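Local coordinates for motility-associated killing factor MakB (Vibrio cholerae serotype O1, PDB 6W1W), which is probably one component of a three-part cytotoxin resembling the alpha-pore-forming toxins, acting together with its partners on target cells, at residues M62-Q67 and F128-N133; K112-N117 and D289-V294; G168-S173 and K233-D238. One frame throughout, in Å; residues are numbered along the deposited sequence.

Interaction 1 (M62-Q67 and F128-N133); sequences MNEFMQ and FTKSYN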
loop_
_atom_site.group_PDB
_atom_site.type_symbol
_atom_site.label_atom_id
_atom_site.label_comp_id
_atom_site.label_asym_id
_atom_site.label_seq_id
_atom_site.Cartn_x
_atom_site.Cartn_y
_atom_site.Cartn_z
ATOM N N MET A 62 -6.749 -4.558 12.546
ATOM C CA MET A 62 -6.061 -3.560 11.738
ATOM C C MET A 62 -6.300 -2.134 12.213
ATOM O O MET A 62 -5.581 -1.230 11.772
ATOM C CB MET A 62 -6.481 -3.692 10.274
ATOM C CG MET A 62 -6.270 -5.083 9.716
ATOM S SD MET A 62 -4.595 -5.687 10.013
ATOM C CE MET A 62 -3.631 -4.531 9.041
ATOM N N ASN A 63 -7.275 -1.915 13.102
ATOM C CA ASN A 63 -7.565 -0.572 13.595
ATOM C C ASN A 63 -6.363 0.073 14.272
ATOM O O ASN A 63 -6.281 1.305 14.334
ATOM C CB ASN A 63 -8.744 -0.615 14.569
ATOM C CG ASN A 63 -9.204 0.766 14.992
ATOM O OD1 ASN A 63 -8.701 1.331 15.963
ATOM N ND2 ASN A 63 -10.170 1.317 14.262
ATOM N N GLU A 64 -5.427 -0.727 14.779
ATOM C CA GLU A 64 -4.237 -0.162 15.405
ATOM C C GLU A 64 -3.330 0.486 14.367
ATOM O O GLU A 64 -2.915 1.641 14.522
ATOM C CB GLU A 64 -3.489 -1.246 16.179
ATOM C CG GLU A 64 -2.227 -0.759 16.865
ATOM C CD GLU A 64 -1.329 -1.902 17.293
ATOM O OE1 GLU A 64 -1.664 -3.068 16.989
ATOM O OE2 GLU A 64 -0.287 -1.633 17.930
ATOM N N PHE A 65 -3.016 -0.246 13.295
ATOM C CA PHE A 65 -2.187 0.310 12.231
ATOM C C PHE A 65 -2.937 1.372 11.431
ATOM O O PHE A 65 -2.336 2.364 11.002
ATOM C CB PHE A 65 -1.686 -0.820 11.322
ATOM C CG PHE A 65 -1.999 -0.628 9.859
ATOM C CD1 PHE A 65 -3.204 -1.072 9.326
ATOM C CD2 PHE A 65 -1.077 -0.034 9.009
ATOM C CE1 PHE A 65 -3.493 -0.903 7.979
ATOM C CE2 PHE A 65 -1.359 0.134 7.661
ATOM C CZ PHE A 65 -2.569 -0.302 7.147
ATOM N N MET A 66 -4.249 1.187 11.243
ATOM C CA MET A 66 -5.048 2.109 10.435
ATOM C C MET A 66 -4.918 3.551 10.910
ATOM O O MET A 66 -4.952 4.478 10.094
ATOM C CB MET A 66 -6.519 1.674 10.456
ATOM C CG MET A 66 -7.516 2.709 9.935
ATOM S SD MET A 66 -9.241 2.298 10.298
ATOM C CE MET A 66 -10.056 3.827 9.837
ATOM N N GLN A 67 -4.760 3.762 12.215
ATOM C CA GLN A 67 -4.627 5.104 12.765
ATOM C C GLN A 67 -3.176 5.562 12.863
ATOM O O GLN A 67 -2.926 6.714 13.229
ATOM C CB GLN A 67 -5.302 5.177 14.137
ATOM C CG GLN A 67 -6.779 4.801 14.097
ATOM C CD GLN A 67 -7.450 4.876 15.457
ATOM O OE1 GLN A 67 -8.542 4.341 15.653
ATOM N NE2 GLN A 67 -6.800 5.545 16.404
ATOM N N PHE A 128 4.938 -1.652 10.985
ATOM C CA PHE A 128 4.382 -2.461 9.904
ATOM C C PHE A 128 4.645 -3.946 10.124
ATOM O O PHE A 128 3.784 -4.783 9.827
ATOM C CB PHE A 128 4.952 -2.009 8.561
ATOM C CG PHE A 128 4.399 -0.696 8.078
ATOM C CD1 PHE A 128 5.096 0.076 7.163
ATOM C CD2 PHE A 128 3.179 -0.231 8.546
ATOM C CE1 PHE A 128 4.589 1.289 6.724
ATOM C CE2 PHE A 128 2.661 0.981 8.113
ATOM C CZ PHE A 128 3.367 1.743 7.200
ATOM N N THR A 129 5.821 -4.295 10.650
ATOM C CA THR A 129 6.124 -5.700 10.899
ATOM C C THR A 129 5.165 -6.302 11.917
ATOM O O THR A 129 4.877 -7.503 11.869
ATOM C CB THR A 129 7.572 -5.851 11.371
ATOM O OG1 THR A 129 8.438 -5.105 10.505
ATOM C CG2 THR A 129 7.993 -7.314 11.338
ATOM N N LYS A 130 4.645 -5.485 12.832
ATOM C CA LYS A 130 3.671 -5.997 13.786
ATOM C C LYS A 130 2.294 -6.140 13.148
ATOM O O LYS A 130 1.627 -7.167 13.326
ATOM C CB LYS A 130 3.615 -5.092 15.017
ATOM C CG LYS A 130 2.947 -5.743 16.215
ATOM C CD LYS A 130 2.869 -4.792 17.392
ATOM C CE LYS A 130 2.110 -3.531 17.018
ATOM N NZ LYS A 130 1.908 -2.623 18.181
ATOM N N SER A 131 1.863 -5.137 12.381
ATOM C CA SER A 131 0.567 -5.209 11.711
ATOM C C SER A 131 0.540 -6.251 10.598
ATOM O O SER A 131 -0.541 -6.734 10.239
ATOM C CB SER A 131 0.194 -3.838 11.153
ATOM O OG SER A 131 1.237 -3.322 10.350
ATOM N N TYR A 132 1.698 -6.611 10.038
ATOM C CA TYR A 132 1.732 -7.725 9.097
ATOM C C TYR A 132 1.369 -9.030 9.796
ATOM O O TYR A 132 0.477 -9.764 9.349
ATOM C CB TYR A 132 3.110 -7.837 8.439
ATOM C CG TYR A 132 3.311 -9.133 7.675
ATOM C CD1 TYR A 132 2.719 -9.331 6.431
ATOM C CD2 TYR A 132 4.091 -10.160 8.200
ATOM C CE1 TYR A 132 2.896 -10.512 5.733
ATOM C CE2 TYR A 132 4.273 -11.345 7.508
ATOM C CZ TYR A 132 3.674 -11.515 6.277
ATOM O OH TYR A 132 3.853 -12.689 5.587
ATOM N N ASN A 133 2.049 -9.329 10.908
ATOM C CA ASN A 133 1.767 -10.554 11.652
ATOM C C ASN A 133 0.363 -10.534 12.240
ATOM O O ASN A 133 -0.286 -11.583 12.341
ATOM C CB ASN A 133 2.803 -10.750 12.759
ATOM C CG ASN A 133 4.205 -10.972 12.219
ATOM O OD1 ASN A 133 5.138 -10.241 12.558
ATOM N ND2 ASN A 133 4.362 -11.993 11.383
#
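F65 and S131 meet where the two helices come closest, CB against CB at 3.6 Å, with their CA atoms 6.2 Å apart. This is the tight half of the contact. Small S131 lets the second helix lie against the root of the phenylalanine side chain, while the ring of F65 goes on to F128. There CE2 of F128 arrives at the edge of the F65 ring, near its plane, and stands 4.0 Å from F65 CD2. M62 closes the buried side with a hooked side chain: bends at chi2 and chi3, both close to -60°, bring its terminal CE to 4.0 Å from the carbonyl oxygen S131 O. The hydroxyl of S131 adds no bond across the interface; it stays within its own helix, close to the carbonyl oxygens V127 O and F128 O.

The solvent side is looser and rests on charge. E64 reaches out extended, whereas K130 turns at chi3 (58°), and the two side chains cross at about a right angle to form a salt bridge. The modelled separation of 2.4 Å between E64 OE2 and K130 NZ is too short to be reliable at this resolution, although the pairing itself is plausible.

The helices run antiparallel, the axes of the two short segments at 154° and 9.6 Å apart, as expected of neighbours in an elongated helical bundle. Helix 9-35 completes the core: Y29 lies against M62, I26 and D30 against F65, and F23 meets F128 edge-to-face. I276 of helix 276-302 also touches F128.

Interaction 2 (K112-N117 and D289-V294); sequences KTLKQN and DELDKV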
loop_
_atom_site.group_PDB
_atom_site.type_symbol
_atom_site.label_atom_id
_atom_site.label_comp_id
_atom_site.label_asym_id
_atom_site.label_seq_id
_atom_site.Cartn_x
_atom_site.Cartn_y
_atom_site.Cartn_z
ATOM N N LYS A 112 22.277 16.003 14.323
ATOM C CA LYS A 112 21.148 15.699 15.194
ATOM C C LYS A 112 19.912 15.364 14.371
ATOM O O LYS A 112 19.241 14.356 14.624
ATOM C CB LYS A 112 20.871 16.871 16.140
ATOM C CG LYS A 112 19.821 16.573 17.211
ATOM C CD LYS A 112 19.558 17.785 18.102
ATOM C CE LYS A 112 18.725 18.843 17.389
ATOM N NZ LYS A 112 17.369 18.336 17.034
ATOM N N THR A 113 19.608 16.189 13.366
ATOM C CA THR A 113 18.431 15.944 12.537
ATOM C C THR A 113 18.567 14.638 11.764
ATOM O O THR A 113 17.599 13.878 11.644
ATOM C CB THR A 113 18.203 17.117 11.583
ATOM O OG1 THR A 113 18.261 18.343 12.320
ATOM C CG2 THR A 113 16.838 17.008 10.914
ATOM N N LEU A 114 19.764 14.357 11.241
ATOM C CA LEU A 114 20.000 13.079 10.577
ATOM C C LEU A 114 19.732 11.916 11.521
ATOM O O LEU A 114 19.006 10.976 11.175
ATOM C CB LEU A 114 21.430 13.017 10.042
ATOM C CG LEU A 114 21.649 13.590 8.643
ATOM C CD1 LEU A 114 23.127 13.750 8.365
ATOM C CD2 LEU A 114 21.018 12.687 7.605
ATOM N N LYS A 115 20.307 11.971 12.729
ATOM C CA LYS A 115 20.097 10.912 13.715
ATOM C C LYS A 115 18.615 10.710 14.009
ATOM O O LYS A 115 18.150 9.570 14.131
ATOM C CB LYS A 115 20.858 11.233 15.005
ATOM C CG LYS A 115 22.295 10.714 15.063
ATOM C CD LYS A 115 22.993 11.184 16.348
ATOM C CE LYS A 115 24.285 10.416 16.643
ATOM N NZ LYS A 115 25.395 10.693 15.685
ATOM N N GLN A 116 17.856 11.804 14.125
ATOM C CA GLN A 116 16.424 11.679 14.379
ATOM C C GLN A 116 15.721 10.977 13.228
ATOM O O GLN A 116 14.855 10.122 13.448
ATOM C CB GLN A 116 15.793 13.053 14.607
ATOM C CG GLN A 116 16.311 13.812 15.809
ATOM C CD GLN A 116 15.645 15.166 15.960
ATOM O OE1 GLN A 116 16.287 16.151 16.330
ATOM N NE2 GLN A 116 14.348 15.223 15.670
ATOM N N ASN A 117 16.077 11.328 11.989
ATOM C CA ASN A 117 15.376 10.786 10.831
ATOM C C ASN A 117 15.600 9.285 10.704
ATOM O O ASN A 117 14.658 8.530 10.445
ATOM C CB ASN A 117 15.821 11.507 9.557
ATOM C CG ASN A 117 15.240 12.908 9.444
ATOM O OD1 ASN A 117 14.277 13.250 10.135
ATOM N ND2 ASN A 117 15.820 13.723 8.567
ATOM N N ASP A 289 24.192 6.359 5.586
ATOM C CA ASP A 289 25.425 6.752 4.910
ATOM C C ASP A 289 25.443 8.235 4.548
ATOM O O ASP A 289 26.479 8.729 4.093
ATOM C CB ASP A 289 25.664 5.883 3.667
ATOM C CG ASP A 289 24.563 6.006 2.630
ATOM O OD1 ASP A 289 23.545 6.675 2.899
ATOM O OD2 ASP A 289 24.726 5.431 1.532
ATOM N N GLU A 290 24.330 8.949 4.747
ATOM C CA GLU A 290 24.348 10.408 4.700
ATOM C C GLU A 290 24.884 10.987 6.005
ATOM O O GLU A 290 25.582 12.008 6.001
ATOM C CB GLU A 290 22.943 10.944 4.421
ATOM C CG GLU A 290 22.893 12.432 4.117
ATOM C CD GLU A 290 23.677 12.790 2.872
ATOM O OE1 GLU A 290 23.640 12.006 1.899
ATOM O OE2 GLU A 290 24.338 13.849 2.874
ATOM N N LEU A 291 24.558 10.347 7.129
ATOM C CA LEU A 291 25.156 10.727 8.403
ATOM C C LEU A 291 26.644 10.402 8.431
ATOM O O LEU A 291 27.441 11.166 8.987
ATOM C CB LEU A 291 24.424 10.023 9.545
ATOM C CG LEU A 291 25.093 9.999 10.920
ATOM C CD1 LEU A 291 25.009 11.361 11.594
ATOM C CD2 LEU A 291 24.457 8.919 11.776
ATOM N N ASP A 292 27.039 9.273 7.835
ATOM C CA ASP A 292 28.459 8.941 7.748
ATOM C C ASP A 292 29.249 10.041 7.054
ATOM O O ASP A 292 30.433 10.233 7.349
ATOM C CB ASP A 292 28.656 7.615 7.010
ATOM C CG ASP A 292 27.953 6.459 7.685
ATOM O OD1 ASP A 292 27.379 6.665 8.776
ATOM O OD2 ASP A 292 27.971 5.344 7.122
ATOM N N LYS A 293 28.620 10.772 6.131
ATOM C CA LYS A 293 29.315 11.871 5.471
ATOM C C LYS A 293 29.489 13.056 6.412
ATOM O O LYS A 293 30.572 13.649 6.474
ATOM C CB LYS A 293 28.565 12.299 4.208
ATOM C CG LYS A 293 28.408 11.215 3.157
ATOM C CD LYS A 293 27.555 11.721 1.998
ATOM C CE LYS A 293 27.046 10.581 1.133
ATOM N NZ LYS A 293 25.973 11.035 0.209
ATOM N N VAL A 294 28.440 13.420 7.153
ATOM C CA VAL A 294 28.565 14.564 8.049
ATOM C C VAL A 294 29.398 14.228 9.279
ATOM O O VAL A 294 29.944 15.137 9.913
ATOM C CB VAL A 294 27.184 15.102 8.465
ATOM C CG1 VAL A 294 26.289 15.243 7.251
ATOM C CG2 VAL A 294 26.550 14.203 9.503
#
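L114 points straight at the opposing helix, and its two methyl branches divide the surface they meet. CD1 goes tip to tip with V294, 3.6 Å from CG2, and at the same time rests on the backbone of L291, 3.6 Å from its CA. CD2 is turned the other way along the helix and slants past E290, 4.0 Å from CG, so it touches the aliphatic part of that residue and not its carboxylate. L291 also meets L114 through its side chain: its CB is 4.1 Å from L114 CD1, and its own CD1 leads toward K115.

W287, one turn earlier, also touches L114. The leucine thus sits as a knob in the hole formed by W287, E290, L291 and V294, a local knobs-into-holes arrangement as in long antiparallel bundles, here between helices at 162°.

E290 keeps its buried acid paired within its own helix. With CG anti to the backbone N (chi1 -170°) and a bend at chi2, OE1 reaches forward along the helix to K293 NZ in a salt bridge of 3.0 Å, on the syn side, though the amine lies 34° out of the carboxylate plane. L5 and P7 of the N-terminal region lie against E290, and Y83 of helix 69-90 covers L114. At the exposed margin K115 bends at chi4 and crosses L291 obliquely, its NZ 4.2 Å from L291 CD1.

Interaction 3 (G168-S173 and K233-D238); sequences GSLSQS and KEVQQD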
loop_
_atom_site.group_PDB
_atom_site.type_symbol
_atom_site.label_atom_id
_atom_site.label_comp_id
_atom_site.label_asym_id
_atom_site.label_seq_id
_atom_site.Cartn_x
_atom_site.Cartn_y
_atom_site.Cartn_z
ATOM N N GLY A 168 -11.269 -15.176 -8.201
ATOM C CA GLY A 168 -9.892 -14.719 -8.167
ATOM C C GLY A 168 -9.377 -14.280 -9.519
ATOM O O GLY A 168 -8.519 -13.395 -9.604
ATOM N N SER A 169 -9.878 -14.891 -10.592
ATOM C CA SER A 169 -9.523 -14.424 -11.928
ATOM C C SER A 169 -10.201 -13.093 -12.237
ATOM O O SER A 169 -9.568 -12.175 -12.774
ATOM C CB SER A 169 -9.894 -15.480 -12.968
ATOM O OG SER A 169 -9.226 -15.250 -14.194
ATOM N N LEU A 170 -11.484 -12.966 -11.884
ATOM C CA LEU A 170 -12.183 -11.696 -12.044
ATOM C C LEU A 170 -11.480 -10.570 -11.293
ATOM O O LEU A 170 -11.332 -9.462 -11.819
ATOM C CB LEU A 170 -13.633 -11.837 -11.578
ATOM C CG LEU A 170 -14.479 -10.575 -11.365
ATOM C CD1 LEU A 170 -14.517 -9.713 -12.611
ATOM C CD2 LEU A 170 -15.896 -10.939 -10.927
ATOM N N SER A 171 -11.041 -10.829 -10.059
ATOM C CA SER A 171 -10.405 -9.770 -9.283
ATOM C C SER A 171 -9.049 -9.391 -9.874
ATOM O O SER A 171 -8.668 -8.214 -9.858
ATOM C CB SER A 171 -10.274 -10.190 -7.817
ATOM O OG SER A 171 -9.772 -9.127 -7.018
ATOM N N GLN A 172 -8.320 -10.363 -10.425
ATOM C CA GLN A 172 -6.996 -10.085 -10.974
ATOM C C GLN A 172 -7.045 -9.387 -12.329
ATOM O O GLN A 172 -6.106 -8.658 -12.668
ATOM C CB GLN A 172 -6.182 -11.374 -11.097
ATOM C CG GLN A 172 -4.727 -11.137 -11.476
ATOM C CD GLN A 172 -3.937 -12.420 -11.590
ATOM O OE1 GLN A 172 -3.202 -12.627 -12.555
ATOM N NE2 GLN A 172 -4.080 -13.291 -10.599
ATOM N N SER A 173 -8.110 -9.585 -13.112
ATOM C CA SER A 173 -8.206 -8.887 -14.391
ATOM C C SER A 173 -8.608 -7.429 -14.202
ATOM O O SER A 173 -8.138 -6.559 -14.948
ATOM C CB SER A 173 -9.177 -9.609 -15.335
ATOM O OG SER A 173 -10.533 -9.391 -14.992
ATOM N N LYS A 233 -12.687 -6.356 -21.872
ATOM C CA LYS A 233 -13.399 -7.567 -22.270
ATOM C C LYS A 233 -13.032 -8.770 -21.413
ATOM O O LYS A 233 -13.863 -9.669 -21.236
ATOM C CB LYS A 233 -13.143 -7.886 -23.745
ATOM C CG LYS A 233 -11.714 -8.285 -24.063
ATOM C CD LYS A 233 -11.571 -8.655 -25.530
ATOM C CE LYS A 233 -11.980 -7.502 -26.428
ATOM N NZ LYS A 233 -11.141 -6.295 -26.190
ATOM N N GLU A 234 -11.811 -8.819 -20.879
ATOM C CA GLU A 234 -11.475 -9.895 -19.952
ATOM C C GLU A 234 -12.381 -9.869 -18.730
ATOM O O GLU A 234 -12.803 -10.923 -18.241
ATOM C CB GLU A 234 -10.012 -9.799 -19.524
ATOM C CG GLU A 234 -9.019 -10.018 -20.645
ATOM C CD GLU A 234 -7.584 -9.966 -20.159
ATOM O OE1 GLU A 234 -7.373 -9.733 -18.946
ATOM O OE2 GLU A 234 -6.672 -10.158 -20.993
ATOM N N VAL A 235 -12.694 -8.672 -18.226
ATOM C CA VAL A 235 -13.591 -8.556 -17.080
ATOM C C VAL A 235 -14.958 -9.138 -17.414
ATOM O O VAL A 235 -15.569 -9.838 -16.597
ATOM C CB VAL A 235 -13.698 -7.087 -16.629
ATOM C CG1 VAL A 235 -14.710 -6.951 -15.499
ATOM C CG2 VAL A 235 -12.338 -6.559 -16.205
ATOM N N GLN A 236 -15.455 -8.868 -18.620
ATOM C CA GLN A 236 -16.755 -9.389 -19.019
ATOM C C GLN A 236 -16.733 -10.885 -19.302
ATOM O O GLN A 236 -17.783 -11.532 -19.221
ATOM C CB GLN A 236 -17.270 -8.626 -20.238
ATOM C CG GLN A 236 -18.095 -7.398 -19.893
ATOM C CD GLN A 236 -19.423 -7.750 -19.244
ATOM O OE1 GLN A 236 -19.824 -8.917 -19.203
ATOM N NE2 GLN A 236 -20.115 -6.737 -18.733
ATOM N N GLN A 237 -15.568 -11.450 -19.622
ATOM C CA GLN A 237 -15.469 -12.893 -19.824
ATOM C C GLN A 237 -15.378 -13.644 -18.504
ATOM O O GLN A 237 -15.850 -14.785 -18.409
ATOM C CB GLN A 237 -14.260 -13.229 -20.701
ATOM C CG GLN A 237 -14.374 -12.730 -22.141
ATOM C CD GLN A 237 -13.092 -12.929 -22.932
ATOM O OE1 GLN A 237 -12.272 -13.788 -22.603
ATOM N NE2 GLN A 237 -12.912 -12.129 -23.975
ATOM N N ASP A 238 -14.769 -13.027 -17.485
ATOM C CA ASP A 238 -14.773 -13.603 -16.145
ATOM C C ASP A 238 -16.127 -13.426 -15.472
ATOM O O ASP A 238 -16.596 -14.328 -14.769
ATOM C CB ASP A 238 -13.667 -12.976 -15.295
ATOM C CG ASP A 238 -12.276 -13.333 -15.793
ATOM O OD1 ASP A 238 -12.138 -14.385 -16.455
ATOM O OD2 ASP A 238 -11.323 -12.571 -15.520
#
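S173 OG faces D238 OD2 across the contact at 3.3 Å, yet its hydrogen bond runs back into its own helix, to L170 O, also at 3.3 Å. That bond is bent, with a C=O...donor angle of 117° and the donor tilted from the carbonyl plane, as is common when a serine hydroxyl returns to the carbonyl three residues earlier. The carbonyl can be met because OG of S173 sits between the backbone N and the carbonyl carbon (chi1 76°), which also brings it 3.6 Å from V235 CG2.

D238 pushes its carboxylate in among the serines. OD2 lies 3.3 Å from S169 O, a meeting of two acceptors that makes no bond, and S169 OG is loosely near it at 3.7 Å. With E166 OE1 close to the other oxygen, OD1, the surroundings would tend to disfavour a full negative charge and might raise the acid's pKa.

The two helices, 157-176 and 233-245, run antiparallel, the segment axes at 166° and 9.0 Å apart. In sequence they bracket the antiparallel strand pair 193-203 and 209-220, with short helices between, an order consistent with the beta-tongue head region of alpha-pore-forming toxins.

Beside the polar cluster, L170 and V235 form the buried apolar pair: the L170 side chain slants across V235, its CD1 4.0 Å from V235 CG1. L170 also meets D238 at its root, CB to CB at 3.9 Å. On the exposed side E234, extended beyond CG, passes the root of S173 with its carboxylate.

Interactions 1 and 2 share helix 100-151, the longest of the chain, and their centres lie about 28 Å apart along the bundle: interaction 1 packs helix 46-66 on it, interaction 2 helix 276-302. Their segments alternate along the sequence, so helix 100-151 is met by one helix before it and one after it. Interaction 3 follows interaction 1 in series, their centres about 30 Å apart, and falls in sequence between the two segments of interaction 2, centres about 48 Å apart and on opposite sides of the chain's centre. It joins helices around the strand hairpin. None touches another: they are separate packing sites, two along the body and one near the probable head region.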